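Long-range contact in putative cytosine/guanine deaminase (PDB 2PAJ), which probably deaminates 2-amino-4-hydroxypteridines such as isoxanthopterin to 2,4-dihydroxypteridines, as a zinc-dependent amidohydrolase: residues L243-H248 against H274-S279. Numbering follows the deposited sequence.
Sequences LRMHSH and HDWLGS. With ZN (zinc ion), chain B.
Met245 lies over one face of the Trp276 indole and accounts, with that ring, for most of the contact between strand 244-248 and the loop that follows helix 267-273. Its CB sits 3.6 Å from Trp276 CH2, a CH-pi approach in which CB is 3.9 Å from the centroid of the six-membered ring. Farther along the same side chain, SD stands 4.5 Å from that centroid and just 12° off the ring normal, a Met-aromatic contact over the face. CG, beside the backbone N (chi1 -63°), carries the chain on from CB over the benzo half to SD. Ser247 touches the ring obliquely through CB, 4.0 Å from Trp276 CZ3, while its OG turns to the loop 219-222, where it hydrogen-bonds Pro219 O and Val222 N. On the five-membered half, NE1 is hydrogen-bonded to Met231 O of helix 228-240, which ties the indole edge to that helix. In the TIM-barrel fold of the amidohydrolase family, strand 244-248 pairs in parallel with 213-217 and 281-284; Trp276 packs between the barrel wall, at Met245 and Val281, and the outer helix 228-240, at Thr234. The loop begins with a Schellman motif that ends helix 267-273, Asp275 being its C-prime residue at positive phi, directly ahead of the tryptophan. At the far end of the loop, Arg244 NH1 and Ser279 O lie close but badly angled for a direct bond, and a water joins them, accepting from NH1 at 2.8 Å and donating to Ser279 O at 2.8 Å. Arg244 reaches it with an extended chain from CG to NE. At the C-terminal end of the strand, His248 NE2 binds the zinc ion at 2.1 Å, together with His76, His78 and Asp336.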
loop_
_atom_site.group_PDB
_atom_site.type_symbol
_atom_site.label_atom_id
_atom_site.label_comp_id
_atom_site.label_asym_id
_atom_site.label_seq_id
_atom_site.Cartn_x
_atom_site.Cartn_y
_atom_site.Cartn_z
ATOM N N LEU A 243 -0.849 15.622 9.503
ATOM C CA LEU A 243 -0.376 14.461 8.759
ATOM C C LEU A 243 -0.188 13.264 9.685
ATOM O O LEU A 243 -0.110 13.424 10.901
ATOM C CB LEU A 243 0.967 14.763 8.090
ATOM C CG LEU A 243 1.144 15.969 7.183
ATOM C CD1 LEU A 243 2.578 15.997 6.708
ATOM C CD2 LEU A 243 0.180 15.891 6.009
ATOM N N ARG A 244 -0.110 12.069 9.101
ATOM C CA ARG A 244 0.105 10.852 9.879
ATOM C C ARG A 244 1.591 10.495 9.892
ATOM O O ARG A 244 2.367 10.980 9.065
ATOM C CB ARG A 244 -0.705 9.687 9.308
ATOM C CG ARG A 244 -2.186 9.947 9.350
ATOM C CD ARG A 244 -2.980 8.683 9.480
ATOM N NE ARG A 244 -4.331 9.013 9.912
ATOM C CZ ARG A 244 -5.152 8.170 10.526
ATOM N NH1 ARG A 244 -4.768 6.924 10.783
ATOM N NH2 ARG A 244 -6.350 8.583 10.902
ATOM N N MET A 245 1.985 9.654 10.843
ATOM C CA MET A 245 3.381 9.252 10.978
ATOM C C MET A 245 3.569 7.757 10.731
ATOM O O MET A 245 2.748 6.935 11.146
ATOM C CB MET A 245 3.873 9.604 12.373
ATOM C CG MET A 245 3.867 11.094 12.691
ATOM S SD MET A 245 3.675 11.381 14.437
ATOM C CE MET A 245 2.080 11.922 14.436
ATOM N N HIS A 246 4.659 7.410 10.054
ATOM C CA HIS A 246 4.956 6.024 9.747
ATOM C C HIS A 246 6.449 5.754 9.739
ATOM O O HIS A 246 7.228 6.596 9.319
ATOM C CB HIS A 246 4.358 5.667 8.389
ATOM C CG HIS A 246 4.782 4.331 7.872
ATOM N ND1 HIS A 246 5.599 4.188 6.774
ATOM C CD2 HIS A 246 4.511 3.079 8.307
ATOM C CE1 HIS A 246 5.814 2.903 6.554
ATOM N NE2 HIS A 246 5.166 2.209 7.471
ATOM N N SER A 247 6.849 4.573 10.204
ATOM C CA SER A 247 8.265 4.207 10.220
ATOM C C SER A 247 8.508 2.703 10.402
ATOM O O SER A 247 7.602 1.951 10.764
ATOM C CB SER A 247 8.995 4.976 11.335
ATOM O OG SER A 247 10.390 4.723 11.333
ATOM N N HIS A 248 9.741 2.289 10.113
ATOM C CA HIS A 248 10.195 0.915 10.271
ATOM C C HIS A 248 10.535 0.795 11.761
ATOM O O HIS A 248 11.365 1.546 12.269
ATOM C CB HIS A 248 11.477 0.693 9.461
ATOM C CG HIS A 248 11.258 0.212 8.057
ATOM N ND1 HIS A 248 12.047 0.625 7.004
ATOM C CD2 HIS A 248 10.408 -0.712 7.548
ATOM C CE1 HIS A 248 11.696 -0.025 5.910
ATOM N NE2 HIS A 248 10.706 -0.844 6.212
ATOM N N HIS A 274 8.333 9.478 23.263
ATOM C CA HIS A 274 8.817 10.498 22.348
ATOM C C HIS A 274 7.783 10.902 21.318
ATOM O O HIS A 274 8.123 11.199 20.176
ATOM C CB HIS A 274 10.079 10.007 21.659
ATOM C CG HIS A 274 11.216 9.799 22.606
ATOM N ND1 HIS A 274 12.301 10.649 22.666
ATOM C CD2 HIS A 274 11.398 8.886 23.590
ATOM C CE1 HIS A 274 13.096 10.271 23.650
ATOM N NE2 HIS A 274 12.571 9.204 24.226
ATOM N N ASP A 275 6.520 10.908 21.741
ATOM C CA ASP A 275 5.395 11.300 20.897
ATOM C C ASP A 275 5.250 10.522 19.587
ATOM O O ASP A 275 4.836 11.087 18.570
ATOM C CB ASP A 275 5.480 12.801 20.579
ATOM C CG ASP A 275 5.458 13.677 21.833
ATOM O OD1 ASP A 275 4.512 13.553 22.650
ATOM O OD2 ASP A 275 6.390 14.494 22.000
ATOM N N TRP A 276 5.566 9.227 19.612
ATOM C CA TRP A 276 5.475 8.417 18.407
ATOM C C TRP A 276 4.522 7.230 18.452
ATOM O O TRP A 276 4.814 6.158 17.919
ATOM C CB TRP A 276 6.869 7.953 17.958
ATOM C CG TRP A 276 7.407 8.825 16.899
ATOM C CD1 TRP A 276 7.984 10.061 17.061
ATOM C CD2 TRP A 276 7.287 8.625 15.484
ATOM N NE1 TRP A 276 8.219 10.645 15.837
ATOM C CE2 TRP A 276 7.803 9.793 14.850
ATOM C CE3 TRP A 276 6.790 7.581 14.686
ATOM C CZ2 TRP A 276 7.833 9.940 13.451
ATOM C CZ3 TRP A 276 6.822 7.727 13.303
ATOM C CH2 TRP A 276 7.342 8.902 12.697
ATOM N N LEU A 277 3.377 7.429 19.090
ATOM C CA LEU A 277 2.337 6.411 19.151
ATOM C C LEU A 277 1.024 7.158 18.961
ATOM O O LEU A 277 1.000 8.386 18.943
ATOM C CB LEU A 277 2.316 5.679 20.499
ATOM C CG LEU A 277 3.472 4.774 20.949
ATOM C CD1 LEU A 277 3.024 3.976 22.166
ATOM C CD2 LEU A 277 3.894 3.838 19.836
ATOM N N GLY A 278 -0.066 6.417 18.829
ATOM C CA GLY A 278 -1.363 7.035 18.630
ATOM C C GLY A 278 -1.958 6.547 17.335
ATOM O O GLY A 278 -1.238 6.072 16.473
ATOM N N SER A 279 -3.272 6.657 17.201
ATOM C CA SER A 279 -3.960 6.204 15.993
ATOM C C SER A 279 -3.460 7.000 14.806
ATOM O O SER A 279 -3.830 6.754 13.661
ATOM C CB SER A 279 -5.463 6.396 16.160
ATOM O OG SER A 279 -5.733 7.652 16.752
HETATM ZN ZN ZN B . 10.299 -1.732 4.403
HETATM O O HOH W 1 -6.041 5.313 12.659
#